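Local coordinates for protein hydrolase, isochorismatase family (Pseudomonas putida KT2440, PDB 4H17) that probably acts as a hydrolase of the isochorismatase family, built on a Rossmann-like fold, at residues R64-V69 and E96-I101; I29-E34 and Q87-L92; V69-T74 and I101-P106; A50-L55 and E155-T160. One frame throughout, in Å; residues are numbered along the deposited sequence.

Contacts 1 and 3 join the same two parallel strands, 66-71 and 99-103, and share V69 and I101. Contact 1 is backbone pairing with aliphatic neighbours and a histidine-glutamate bond, whereas contact 3, at the C-terminal ends of the strands, turns to lysine, arginine and two bound sulfates. Contact 2 ties together loops that follow strands 24-29 and 66-71; it touches contact 3 through Q32 OE1 and H71 N, 3.0 Å apart. Contact 4 is the buried one, setting helix 45-61 on strand 150-159, mostly by aliphatic packing; L92 of contact 2 lies against I52 there. Contacts 1, 2 and 3 are only partly buried. The centres of contacts 3 and 4 are about 19 Å apart.

Contact 1: R64-V69 and E96-I101; sequences RPIIHV and EGEIVI
H68 and E98 meet across two neighbouring parallel strands, 66-71 and 99-103, the latter an outermost strand, within this chain, of the six-stranded Rossmann-like sheet. Beginning at CB, 3.7 Å from I99 O, the H68 side chain keeps CG anti to the carbonyl carbon (chi1 -52°), which carries the ring back along the partner chain toward E98. CD2 then skirts I99 O at the ring edge, with V100 CG2 placed obliquely to it. At the tip, NE2 donates to E98 OE1 over 2.8 Å; the oxygen lies near the ring plane, but the hydrogen bond reaches it from above the carboxylate plane. L95 N also bonds OE1, while OE2 forms a salt bridge with R60 of helix 45-61, so both carboxylate oxygens are engaged.

The backbones pair in register, I67 with I99 and V69 with I101. H68 N gives an almost straight bond to I99 O (178°), and H68 O accepts from I101 N. On the face opposite the H68 ring, I67 CG1 lies alongside I99 CB at 4.0 Å, covered by helix 114-121. Where the pairing begins, a water accepts from I66 N and donates to G97 O, 3.1 Å from each.

Contact 2: I29-E34 and Q87-L92; sequences IDAQKE and QFIPGL
K33 reaches across Q87 and F88, its extended chain passing Q87 O and F88 O. CG comes to 3.5 Å from Q87 O and CE to 3.5 Å from F88 O, and CE also rests near P90 CD. At the end NZ bonds Q87 OE1 over 2.7 Å, nearly in line with the amide C=O (171°). The Q87 side chain, also extended beyond CG, runs at a slant to the lysine, so that CB and OE1 both touch it.

Beside this side-chain bond, two main-chain bonds, K33 N to Q87 O and I89 N to A31 O, make a single backbone bridge, Q32 with F88, that fastens the loop after strand 24-29 to the loop before strand 99-103. It lies beyond the C-terminal ends of the parallel strands, the end of a Rossmann-like sheet where active sites are generally found. Q32 faces away from the bridge: NE2 bonds G86 O and OE1 accepts from H71 N.

A31 is the centre of an inverse gamma turn, and its carbonyl O receives I89 N at 2.8 Å. The methyl CB packs on L92 CD1 at 3.7 Å, while I89 CG1 lies against Q32 O. A type II turn from I89 to L92, closed by L92 N on I89 O, folds both aliphatic residues inward, where V49 of helix 45-61 touches each of them.

Contact 3: V69-T74 and I101-P106; sequences VRHLGT and IEKRMP. With SO4 (sulfate ion), chain E; SO4 (sulfate ion), chain C.
R104 lays its guanidinium group over L72 CB, which sits 3.5 Å above one face. At the guanidinium edge, NH1 donates to G73 O at 3.0 Å and to a sulfate, probably from the crystallisation liquor, at O2. G73 N binds O3 of that ion and H71 ND1 binds O4 at 2.8 Å, so both segments grip it, joined by R14 of the second subunit. Across the H71 ring, NE2 reaches a second sulfate at O1, 2.7 Å away.

K103 NZ stands over one face of the same ring. Its CG takes the crowded position between backbone N and carbonyl carbon (chi1 71°), and CD passes V69 CG1 tightly at 3.4 Å. NZ is held by S136 OG and the carbonyl of selenomethionine M105; D30 OD2 links ring and lysine weakly, by a weak hydrogen bond to NE2 and a long ion pair to NZ. K103, D30 and the second sulfate, also bound by Y35 and S135, are consistent with the family's active-site pocket.

L72 CD2 presses on E102 CB. Behind, parallel pairing continues, R70 N to I101 O, K103 N to R70 O and L72 N to K103 O. F79 stacks on the H71 ring, and helix 133-146 flanks the C-terminal strand ends, its S136 and T139 touching P106.

Contact 4: A50-L55 and E155-T160; sequences ANIARL and EDASAT. With EDO (1,2-ethanediol), chain H.
N51, on helix 45-61, is directed toward the corner where the chain turns at residues 155 to 157 of the strand region 150-159. Its amide ND2 donates to D156 O at 3.0 Å and is nearly straight (166°), yet it arrives from well above the carbonyl plane, while the oxygen lies close to the plane of the amide. The D156 side chain crosses N51 at about a right angle, the two flat groups turned 32° against each other, with CG 3.5 Å from ND2; its OD1 is bonded to T193 OG1. N51 CB, nearer the helix, touches A157 CB at 3.9 Å.

I52 comes next, its CG1 anti to the carbonyl carbon (chi1 -66°) and its far end approaching A157. CG1 and CD1 both lie 3.6 Å from A157 O; C129 and F131 of strand 125-131 also touch this side chain. Further along, R54 is turned back on its own helix: NH1 bonds N51 OD1 at 2.9 Å and makes a salt bridge with E47. One turn after N51, L55 CD1 completes the set, so the A157 methyl touches N51 CB, I52 CG1 and L55 CD1 on one side of the helix.

The contact sets helix 45-61 of the Rossmann-like fold against the bend in strand 150-159. With its OD1 taken by R54 and ND2 by D156, the buried N51 amide has both ends engaged, which fixes its flip and gives a mainly aliphatic contact one directional bond.

Contact 1: R64-V69 and E96-I101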
loop_
_atom_site.group_PDB
_atom_site.type_symbol
_atom_site.label_atom_id
_atom_site.label_comp_id
_atom_site.label_asym_id
_atom_site.label_seq_id
_atom_site.Cartn_x
_atom_site.Cartn_y
_atom_site.Cartn_z
ATOM N N ARG A 64 15.761 -23.618 1.621
ATOM C CA ARG A 64 14.706 -22.780 2.196
ATOM C C ARG A 64 13.377 -22.954 1.421
ATOM O O ARG A 64 13.390 -23.279 0.251
ATOM C CB ARG A 64 15.103 -21.310 2.134
ATOM C CG ARG A 64 16.490 -21.027 2.687
ATOM C CD ARG A 64 16.678 -21.557 4.090
ATOM N NE ARG A 64 15.567 -21.138 4.941
ATOM C CZ ARG A 64 15.078 -21.831 5.973
ATOM N NH1 ARG A 64 15.614 -22.975 6.368
ATOM N NH2 ARG A 64 14.057 -21.353 6.665
ATOM N N PRO A 65 12.245 -22.691 2.097
ATOM C CA PRO A 65 10.930 -22.685 1.451
ATOM C C PRO A 65 10.848 -21.571 0.467
ATOM O O PRO A 65 11.289 -20.429 0.786
ATOM C CB PRO A 65 9.966 -22.475 2.625
ATOM C CG PRO A 65 10.733 -22.811 3.841
ATOM C CD PRO A 65 12.137 -22.370 3.534
ATOM N N ILE A 66 10.324 -21.881 -0.730
ATOM C CA ILE A 66 10.226 -20.901 -1.773
ATOM C C ILE A 66 8.813 -20.908 -2.334
ATOM O O ILE A 66 8.282 -21.968 -2.714
ATOM C CB ILE A 66 11.204 -21.210 -2.932
ATOM C CG1 ILE A 66 12.653 -21.248 -2.417
ATOM C CG2 ILE A 66 11.013 -20.244 -4.094
ATOM C CD1 ILE A 66 13.640 -21.897 -3.372
ATOM N N ILE A 67 8.230 -19.726 -2.383
ATOM C CA ILE A 67 6.836 -19.525 -2.861
ATOM C C ILE A 67 6.832 -18.599 -4.064
ATOM O O ILE A 67 7.364 -17.478 -4.015
ATOM C CB ILE A 67 5.971 -18.899 -1.789
ATOM C CG1 ILE A 67 5.888 -19.822 -0.579
ATOM C CG2 ILE A 67 4.626 -18.535 -2.396
ATOM C CD1 ILE A 67 5.266 -19.203 0.666
ATOM N N HIS A 68 6.335 -19.097 -5.183
ATOM C CA HIS A 68 6.164 -18.318 -6.395
ATOM C C HIS A 68 4.685 -17.933 -6.544
ATOM O O HIS A 68 3.790 -18.800 -6.509
ATOM C CB HIS A 68 6.555 -19.135 -7.627
ATOM C CG HIS A 68 7.904 -19.774 -7.555
ATOM N ND1 HIS A 68 9.002 -19.237 -8.193
ATOM C CD2 HIS A 68 8.334 -20.906 -6.960
ATOM C CE1 HIS A 68 10.055 -20.006 -7.969
ATOM N NE2 HIS A 68 9.673 -21.035 -7.238
ATOM N N VAL A 69 4.447 -16.655 -6.744
ATOM C CA VAL A 69 3.118 -16.120 -6.982
ATOM C C VAL A 69 3.000 -15.659 -8.439
ATOM O O VAL A 69 3.914 -14.997 -8.919
ATOM C CB VAL A 69 2.860 -14.943 -6.011
ATOM C CG1 VAL A 69 1.529 -14.309 -6.291
ATOM C CG2 VAL A 69 2.964 -15.381 -4.546
ATOM N N GLU A 96 10.700 -28.629 -8.673
ATOM C CA GLU A 96 9.932 -29.575 -7.871
ATOM C C GLU A 96 10.132 -29.319 -6.385
ATOM O O GLU A 96 11.247 -29.156 -5.957
ATOM C CB GLU A 96 10.358 -31.017 -8.199
ATOM C CG GLU A 96 9.509 -32.089 -7.533
ATOM C CD GLU A 96 9.893 -33.482 -7.991
ATOM O OE1 GLU A 96 9.640 -33.787 -9.182
ATOM O OE2 GLU A 96 10.468 -34.243 -7.183
ATOM N N GLY A 97 9.039 -29.309 -5.613
ATOM C CA GLY A 97 9.091 -29.052 -4.174
ATOM C C GLY A 97 8.789 -27.617 -3.778
ATOM O O GLY A 97 8.619 -27.307 -2.576
ATOM N N GLU A 98 8.792 -26.722 -4.761
ATOM C CA GLU A 98 8.516 -25.329 -4.517
ATOM C C GLU A 98 7.048 -25.041 -4.658
ATOM O O GLU A 98 6.341 -25.707 -5.377
ATOM C CB GLU A 98 9.363 -24.465 -5.410
ATOM C CG GLU A 98 10.847 -24.711 -5.154
ATOM C CD GLU A 98 11.788 -23.973 -6.075
ATOM O OE1 GLU A 98 11.324 -23.257 -7.002
ATOM O OE2 GLU A 98 13.008 -24.149 -5.875
ATOM N N ILE A 99 6.591 -24.087 -3.881
ATOM C CA ILE A 99 5.164 -23.734 -3.841
ATOM C C ILE A 99 4.847 -22.713 -4.943
ATOM O O ILE A 99 5.608 -21.768 -5.171
ATOM C CB ILE A 99 4.844 -23.168 -2.464
ATOM C CG1 ILE A 99 5.014 -24.263 -1.427
ATOM C CG2 ILE A 99 3.512 -22.483 -2.422
ATOM C CD1 ILE A 99 5.324 -23.745 -0.069
ATOM N N VAL A 100 3.699 -22.887 -5.612
ATOM C CA VAL A 100 3.296 -21.992 -6.700
ATOM C C VAL A 100 1.821 -21.678 -6.569
ATOM O O VAL A 100 0.999 -22.589 -6.513
ATOM C CB VAL A 100 3.584 -22.599 -8.102
ATOM C CG1 VAL A 100 3.343 -21.573 -9.201
ATOM C CG2 VAL A 100 5.012 -23.070 -8.241
ATOM N N ILE A 101 1.508 -20.400 -6.493
ATOM C CA ILE A 101 0.132 -19.980 -6.444
ATOM C C ILE A 101 -0.245 -18.984 -7.505
ATOM O O ILE A 101 0.598 -18.235 -8.069
ATOM C CB ILE A 101 -0.221 -19.426 -5.060
ATOM C CG1 ILE A 101 0.659 -18.225 -4.705
ATOM C CG2 ILE A 101 -0.104 -20.529 -3.991
ATOM C CD1 ILE A 101 0.184 -17.517 -3.466
HETATM O O HOH W 1 9.383 -24.802 -0.921
#

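Contact 2: I29-E34 and Q87-L92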
loop_
_atom_site.group_PDB
_atom_site.type_symbol
_atom_site.label_atom_id
_atom_site.label_comp_id
_atom_site.label_asym_id
_atom_site.label_seq_id
_atom_site.Cartn_x
_atom_site.Cartn_y
_atom_site.Cartn_z
ATOM N N ILE A 29 7.135 -12.647 -6.253
ATOM C CA ILE A 29 5.823 -12.166 -6.726
ATOM C C ILE A 29 5.864 -11.794 -8.201
ATOM O O ILE A 29 6.586 -10.862 -8.637
ATOM C CB ILE A 29 5.363 -10.982 -5.872
ATOM C CG1 ILE A 29 5.158 -11.424 -4.422
ATOM C CG2 ILE A 29 4.089 -10.377 -6.416
ATOM C CD1 ILE A 29 4.830 -10.328 -3.423
ATOM N N ASP A 30 5.118 -12.555 -9.012
ATOM C CA ASP A 30 4.755 -12.158 -10.355
ATOM C C ASP A 30 5.934 -12.090 -11.321
ATOM O O ASP A 30 6.020 -11.156 -12.099
ATOM C CB ASP A 30 3.978 -10.827 -10.364
ATOM C CG ASP A 30 2.672 -10.883 -9.552
ATOM O OD1 ASP A 30 2.099 -11.989 -9.339
ATOM O OD2 ASP A 30 2.211 -9.772 -9.188
ATOM N N ALA A 31 6.854 -13.052 -11.250
ATOM C CA ALA A 31 8.029 -13.010 -12.139
ATOM C C ALA A 31 7.634 -13.576 -13.511
ATOM O O ALA A 31 8.025 -14.680 -13.926
ATOM C CB ALA A 31 9.198 -13.732 -11.493
ATOM N N GLN A 32 6.833 -12.779 -14.216
ATOM C CA GLN A 32 6.174 -13.201 -15.452
ATOM C C GLN A 32 6.539 -12.350 -16.665
ATOM O O GLN A 32 6.924 -11.199 -16.545
ATOM C CB GLN A 32 4.677 -13.192 -15.284
ATOM C CG GLN A 32 4.193 -14.128 -14.202
ATOM C CD GLN A 32 2.722 -14.016 -14.009
ATOM O OE1 GLN A 32 2.231 -13.307 -13.099
ATOM N NE2 GLN A 32 1.965 -14.754 -14.850
ATOM N N LYS A 33 6.368 -12.948 -17.847
ATOM C CA LYS A 33 6.835 -12.326 -19.096
ATOM C C LYS A 33 6.047 -11.043 -19.519
ATOM O O LYS A 33 6.579 -10.195 -20.268
ATOM C CB LYS A 33 6.857 -13.345 -20.240
ATOM C CG LYS A 33 7.797 -14.503 -20.084
ATOM C CD LYS A 33 7.851 -15.350 -21.356
ATOM C CE LYS A 33 8.886 -16.432 -21.282
ATOM N NZ LYS A 33 8.769 -17.298 -22.479
ATOM N N GLU A 34 4.825 -10.873 -19.004
ATOM C CA GLU A 34 4.035 -9.665 -19.195
ATOM C C GLU A 34 4.880 -8.417 -18.971
ATOM O O GLU A 34 4.754 -7.450 -19.718
ATOM C CB GLU A 34 2.851 -9.668 -18.227
ATOM C CG GLU A 34 1.968 -8.437 -18.324
ATOM C CD GLU A 34 1.133 -8.344 -19.590
ATOM O OE1 GLU A 34 0.441 -9.325 -19.942
ATOM O OE2 GLU A 34 1.137 -7.294 -20.258
ATOM N N GLN A 87 3.662 -16.733 -18.750
ATOM C CA GLN A 87 4.767 -17.649 -18.453
ATOM C C GLN A 87 5.728 -17.026 -17.447
ATOM O O GLN A 87 5.872 -15.794 -17.402
ATOM C CB GLN A 87 5.531 -18.043 -19.741
ATOM C CG GLN A 87 4.672 -18.885 -20.691
ATOM C CD GLN A 87 5.249 -18.937 -22.087
ATOM O OE1 GLN A 87 6.340 -18.457 -22.333
ATOM N NE2 GLN A 87 4.498 -19.497 -23.015
ATOM N N PHE A 88 6.442 -17.869 -16.703
ATOM C CA PHE A 88 7.571 -17.390 -15.943
ATOM C C PHE A 88 8.648 -16.762 -16.801
ATOM O O PHE A 88 8.985 -17.259 -17.914
ATOM C CB PHE A 88 8.183 -18.517 -15.097
ATOM C CG PHE A 88 7.319 -18.953 -13.975
ATOM C CD1 PHE A 88 7.230 -18.149 -12.840
ATOM C CD2 PHE A 88 6.611 -20.147 -14.035
ATOM C CE1 PHE A 88 6.429 -18.530 -11.788
ATOM C CE2 PHE A 88 5.816 -20.544 -12.970
ATOM C CZ PHE A 88 5.740 -19.724 -11.864
ATOM N N ILE A 89 9.256 -15.705 -16.277
ATOM C CA ILE A 89 10.455 -15.130 -16.869
ATOM C C ILE A 89 11.595 -16.167 -16.929
ATOM O O ILE A 89 11.860 -16.874 -15.992
ATOM C CB ILE A 89 10.936 -13.928 -16.027
ATOM C CG1 ILE A 89 9.928 -12.798 -16.148
ATOM C CG2 ILE A 89 12.358 -13.468 -16.400
ATOM C CD1 ILE A 89 10.151 -11.679 -15.154
ATOM N N PRO A 90 12.251 -16.290 -18.080
ATOM C CA PRO A 90 13.301 -17.304 -18.176
ATOM C C PRO A 90 14.334 -17.238 -17.053
ATOM O O PRO A 90 14.842 -16.130 -16.710
ATOM C CB PRO A 90 13.925 -17.022 -19.544
ATOM C CG PRO A 90 12.804 -16.380 -20.310
ATOM C CD PRO A 90 12.105 -15.516 -19.318
ATOM N N GLY A 91 14.565 -18.402 -16.452
ATOM C CA GLY A 91 15.469 -18.563 -15.344
ATOM C C GLY A 91 14.805 -18.486 -13.981
ATOM O O GLY A 91 15.429 -18.849 -12.975
ATOM N N LEU A 92 13.559 -18.008 -13.945
ATOM C CA LEU A 92 12.859 -17.823 -12.698
ATOM C C LEU A 92 11.736 -18.844 -12.533
ATOM O O LEU A 92 10.809 -18.643 -11.724
ATOM C CB LEU A 92 12.349 -16.378 -12.570
ATOM C CG LEU A 92 13.394 -15.266 -12.700
ATOM C CD1 LEU A 92 12.784 -13.913 -12.371
ATOM C CD2 LEU A 92 14.600 -15.547 -11.815
#

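Contact 3: V69-T74 and I101-P106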
loop_
_atom_site.group_PDB
_atom_site.type_symbol
_atom_site.label_atom_id
_atom_site.label_comp_id
_atom_site.label_asym_id
_atom_site.label_seq_id
_atom_site.Cartn_x
_atom_site.Cartn_y
_atom_site.Cartn_z
ATOM N N VAL A 69 4.447 -16.655 -6.744
ATOM C CA VAL A 69 3.118 -16.120 -6.982
ATOM C C VAL A 69 3.000 -15.659 -8.439
ATOM O O VAL A 69 3.914 -14.997 -8.919
ATOM C CB VAL A 69 2.860 -14.943 -6.011
ATOM C CG1 VAL A 69 1.529 -14.309 -6.291
ATOM C CG2 VAL A 69 2.964 -15.381 -4.546
ATOM N N ARG A 70 1.879 -15.939 -9.107
ATOM C CA ARG A 70 1.579 -15.388 -10.408
ATOM C C ARG A 70 0.145 -14.915 -10.476
ATOM O O ARG A 70 -0.723 -15.392 -9.729
ATOM C CB ARG A 70 1.727 -16.453 -11.515
ATOM C CG ARG A 70 3.147 -16.815 -11.867
ATOM C CD ARG A 70 3.187 -17.631 -13.150
ATOM N NE ARG A 70 2.626 -18.989 -12.985
ATOM C CZ ARG A 70 2.742 -19.964 -13.910
ATOM N NH1 ARG A 70 3.297 -19.741 -15.083
ATOM N NH2 ARG A 70 2.254 -21.176 -13.652
ATOM N N HIS A 71 -0.105 -14.024 -11.424
ATOM C CA HIS A 71 -1.454 -13.627 -11.781
ATOM C C HIS A 71 -2.237 -14.794 -12.348
ATOM O O HIS A 71 -1.703 -15.598 -13.143
ATOM C CB HIS A 71 -1.445 -12.546 -12.826
ATOM C CG HIS A 71 -1.060 -11.200 -12.330
ATOM N ND1 HIS A 71 -1.802 -10.071 -12.577
ATOM C CD2 HIS A 71 0.015 -10.801 -11.629
ATOM C CE1 HIS A 71 -1.226 -9.036 -12.003
ATOM N NE2 HIS A 71 -0.092 -9.445 -11.464
ATOM N N LEU A 72 -3.509 -14.865 -11.978
ATOM C CA LEU A 72 -4.424 -15.729 -12.706
ATOM C C LEU A 72 -4.515 -15.270 -14.163
ATOM O O LEU A 72 -4.494 -16.110 -15.072
ATOM C CB LEU A 72 -5.791 -15.724 -12.062
ATOM C CG LEU A 72 -5.881 -16.605 -10.825
ATOM C CD1 LEU A 72 -7.107 -16.194 -10.023
ATOM C CD2 LEU A 72 -5.949 -18.080 -11.219
ATOM N N GLY A 73 -4.532 -13.962 -14.398
ATOM C CA GLY A 73 -4.659 -13.449 -15.773
ATOM C C GLY A 73 -5.973 -13.708 -16.477
ATOM O O GLY A 73 -6.935 -14.309 -15.936
ATOM N N THR A 74 -5.975 -13.288 -17.732
ATOM C CA THR A 74 -7.136 -13.406 -18.587
ATOM C C THR A 74 -6.689 -14.053 -19.899
ATOM O O THR A 74 -5.758 -13.609 -20.491
ATOM C CB THR A 74 -7.735 -12.006 -18.861
ATOM O OG1 THR A 74 -8.095 -11.356 -17.629
ATOM C CG2 THR A 74 -8.974 -12.068 -19.692
ATOM N N ILE A 101 1.508 -20.400 -6.493
ATOM C CA ILE A 101 0.132 -19.980 -6.444
ATOM C C ILE A 101 -0.245 -18.984 -7.505
ATOM O O ILE A 101 0.598 -18.235 -8.069
ATOM C CB ILE A 101 -0.221 -19.426 -5.060
ATOM C CG1 ILE A 101 0.659 -18.225 -4.705
ATOM C CG2 ILE A 101 -0.104 -20.529 -3.991
ATOM C CD1 ILE A 101 0.184 -17.517 -3.466
ATOM N N GLU A 102 -1.546 -19.013 -7.772
ATOM C CA GLU A 102 -2.178 -18.076 -8.699
ATOM C C GLU A 102 -3.146 -17.213 -7.949
ATOM O O GLU A 102 -3.943 -17.707 -7.127
ATOM C CB GLU A 102 -3.001 -18.788 -9.774
ATOM C CG GLU A 102 -2.421 -20.039 -10.354
ATOM C CD GLU A 102 -3.116 -20.410 -11.660
ATOM O OE1 GLU A 102 -2.843 -19.771 -12.694
ATOM O OE2 GLU A 102 -3.963 -21.322 -11.627
ATOM N N LYS A 103 -3.073 -15.918 -8.209
ATOM C CA LYS A 103 -3.876 -14.948 -7.466
ATOM C C LYS A 103 -4.667 -13.985 -8.378
ATOM O O LYS A 103 -4.221 -13.654 -9.515
ATOM C CB LYS A 103 -2.957 -14.153 -6.541
ATOM C CG LYS A 103 -2.059 -13.185 -7.290
ATOM C CD LYS A 103 -1.246 -12.314 -6.347
ATOM C CE LYS A 103 -0.536 -11.222 -7.108
ATOM N NZ LYS A 103 -1.396 -10.191 -7.712
ATOM N N ARG A 104 -5.791 -13.482 -7.862
ATOM C CA ARG A 104 -6.597 -12.482 -8.581
ATOM C C ARG A 104 -6.308 -11.033 -8.180
ATOM O O ARG A 104 -6.379 -10.125 -9.025
ATOM C CB ARG A 104 -8.101 -12.740 -8.436
ATOM C CG ARG A 104 -8.912 -11.778 -9.312
ATOM C CD ARG A 104 -8.551 -11.832 -10.805
ATOM N NE ARG A 104 -8.991 -13.110 -11.306
ATOM C CZ ARG A 104 -8.741 -13.639 -12.504
ATOM N NH1 ARG A 104 -7.976 -13.036 -13.397
ATOM N NH2 ARG A 104 -9.258 -14.824 -12.782
HETATM N N MSE A 105 -5.964 -10.823 -6.908
HETATM C CA MSE A 105 -5.844 -9.480 -6.389
HETATM C C MSE A 105 -4.417 -9.097 -6.212
HETATM O O MSE A 105 -3.541 -9.978 -6.052
HETATM C CB MSE A 105 -6.519 -9.353 -5.010
HETATM C CG MSE A 105 -7.909 -9.921 -4.961
HETATM SE SE MSE A 105 -9.103 -9.150 -6.278
HETATM C CE MSE A 105 -8.931 -7.341 -5.704
ATOM N N PRO A 106 -4.120 -7.784 -6.117
ATOM C CA PRO A 106 -2.756 -7.362 -5.715
ATOM C C PRO A 106 -2.304 -7.983 -4.388
ATOM O O PRO A 106 -1.166 -8.372 -4.265
ATOM C CB PRO A 106 -2.857 -5.831 -5.642
ATOM C CG PRO A 106 -3.929 -5.489 -6.632
ATOM C CD PRO A 106 -4.940 -6.618 -6.525
HETATM S S SO4 E . -5.134 -10.600 -13.326
HETATM O O1 SO4 E . -5.125 -9.338 -12.499
HETATM O O2 SO4 E . -6.343 -10.497 -14.205
HETATM O O3 SO4 E . -5.007 -11.787 -12.549
HETATM O O4 SO4 E . -3.990 -10.419 -14.256
HETATM S S SO4 C . 0.840 -5.898 -10.327
HETATM O O1 SO4 C . 0.431 -7.275 -9.975
HETATM O O2 SO4 C . 1.752 -5.359 -9.350
HETATM O O3 SO4 C . -0.383 -5.059 -10.304
HETATM O O4 SO4 C . 1.357 -5.796 -11.703
HETATM O O HOH W 2 1.016 -19.750 -10.924
HETATM O O HOH W 3 -5.203 -18.701 -14.613
HETATM O O HOH W 4 -8.545 -16.140 -15.252
#

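Contact 4: A50-L55 and E155-T160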
loop_
_atom_site.group_PDB
_atom_site.type_symbol
_atom_site.label_atom_id
_atom_site.label_comp_id
_atom_site.label_asym_id
_atom_site.label_seq_id
_atom_site.Cartn_x
_atom_site.Cartn_y
_atom_site.Cartn_z
ATOM N N ALA A 50 18.128 -10.630 -12.594
ATOM C CA ALA A 50 19.383 -11.258 -12.194
ATOM C C ALA A 50 19.420 -11.424 -10.665
ATOM O O ALA A 50 19.905 -12.438 -10.157
ATOM C CB ALA A 50 20.566 -10.434 -12.689
ATOM N N ASN A 51 18.878 -10.450 -9.926
ATOM C CA ASN A 51 18.854 -10.551 -8.456
ATOM C C ASN A 51 17.857 -11.572 -7.918
ATOM O O ASN A 51 18.171 -12.281 -6.977
ATOM C CB ASN A 51 18.715 -9.191 -7.794
ATOM C CG ASN A 51 20.011 -8.415 -7.792
ATOM O OD1 ASN A 51 21.105 -8.980 -7.627
ATOM N ND2 ASN A 51 19.917 -7.103 -7.939
ATOM N N ILE A 52 16.704 -11.715 -8.577
ATOM C CA ILE A 52 15.767 -12.769 -8.194
ATOM C C ILE A 52 16.472 -14.134 -8.402
ATOM O O ILE A 52 16.397 -15.043 -7.583
ATOM C CB ILE A 52 14.414 -12.646 -8.944
ATOM C CG1 ILE A 52 13.700 -11.373 -8.521
ATOM C CG2 ILE A 52 13.580 -13.873 -8.627
ATOM C CD1 ILE A 52 12.461 -11.035 -9.302
ATOM N N ALA A 53 17.214 -14.267 -9.503
ATOM C CA ALA A 53 17.885 -15.491 -9.788
ATOM C C ALA A 53 18.925 -15.787 -8.713
ATOM O O ALA A 53 19.057 -16.900 -8.285
ATOM C CB ALA A 53 18.511 -15.471 -11.174
ATOM N N ARG A 54 19.619 -14.736 -8.246
ATOM C CA ARG A 54 20.587 -14.896 -7.154
ATOM C C ARG A 54 19.902 -15.351 -5.873
ATOM O O ARG A 54 20.432 -16.228 -5.177
ATOM C CB ARG A 54 21.383 -13.620 -6.903
ATOM C CG ARG A 54 22.267 -13.249 -8.065
ATOM C CD ARG A 54 23.054 -11.971 -7.830
ATOM N NE ARG A 54 23.911 -11.721 -8.991
ATOM C CZ ARG A 54 23.777 -10.728 -9.876
ATOM N NH1 ARG A 54 22.828 -9.802 -9.762
ATOM N NH2 ARG A 54 24.633 -10.621 -10.880
ATOM N N LEU A 55 18.744 -14.773 -5.558
ATOM C CA LEU A 55 18.032 -15.153 -4.353
ATOM C C LEU A 55 17.559 -16.578 -4.477
ATOM O O LEU A 55 17.688 -17.354 -3.532
ATOM C CB LEU A 55 16.827 -14.246 -4.107
ATOM C CG LEU A 55 17.123 -12.786 -3.713
ATOM C CD1 LEU A 55 15.867 -11.948 -3.850
ATOM C CD2 LEU A 55 17.714 -12.714 -2.307
ATOM N N GLU A 155 15.033 -4.629 -2.427
ATOM C CA GLU A 155 14.689 -3.457 -3.241
ATOM C C GLU A 155 15.244 -3.529 -4.667
ATOM O O GLU A 155 14.673 -2.967 -5.599
ATOM C CB GLU A 155 15.184 -2.167 -2.576
ATOM C CG GLU A 155 16.671 -2.171 -2.309
ATOM C CD GLU A 155 17.084 -1.056 -1.378
ATOM O OE1 GLU A 155 16.497 0.051 -1.496
ATOM O OE2 GLU A 155 17.986 -1.298 -0.540
ATOM N N ASP A 156 16.350 -4.237 -4.831
ATOM C CA ASP A 156 16.990 -4.394 -6.150
ATOM C C ASP A 156 16.634 -5.713 -6.854
ATOM O O ASP A 156 17.139 -6.031 -7.921
ATOM C CB ASP A 156 18.509 -4.132 -6.069
ATOM C CG ASP A 156 19.232 -5.088 -5.143
ATOM O OD1 ASP A 156 18.614 -5.998 -4.566
ATOM O OD2 ASP A 156 20.464 -4.909 -4.988
ATOM N N ALA A 157 15.643 -6.389 -6.289
ATOM C CA ALA A 157 15.038 -7.600 -6.867
ATOM C C ALA A 157 13.541 -7.345 -7.085
ATOM O O ALA A 157 12.708 -8.272 -7.047
ATOM C CB ALA A 157 15.250 -8.776 -5.967
ATOM N N SER A 158 13.215 -6.085 -7.292
ATOM C CA SER A 158 11.829 -5.638 -7.493
ATOM C C SER A 158 11.890 -4.461 -8.454
ATOM O O SER A 158 12.942 -3.793 -8.592
ATOM C CB SER A 158 11.193 -5.298 -6.147
ATOM O OG SER A 158 9.848 -4.776 -6.297
ATOM N N ALA A 159 10.788 -4.178 -9.138
ATOM C CA ALA A 159 10.750 -3.120 -10.099
ATOM C C ALA A 159 9.364 -2.618 -10.327
ATOM O O ALA A 159 8.370 -3.263 -9.966
ATOM C CB ALA A 159 11.358 -3.575 -11.426
ATOM N N THR A 160 9.299 -1.488 -10.992
ATOM C CA THR A 160 8.052 -0.910 -11.414
ATOM C C THR A 160 8.227 -0.206 -12.775
ATOM O O THR A 160 9.204 -0.467 -13.528
ATOM C CB THR A 160 7.487 -0.014 -10.308
ATOM O OG1 THR A 160 6.185 0.452 -10.683
ATOM C CG2 THR A 160 8.386 1.143 -10.039
HETATM C C1 EDO H . 13.647 1.251 -11.066
HETATM O O1 EDO H . 14.147 1.116 -12.409
HETATM C C2 EDO H . 12.891 -0.034 -10.736
HETATM O O2 EDO H . 11.759 -0.237 -11.586
#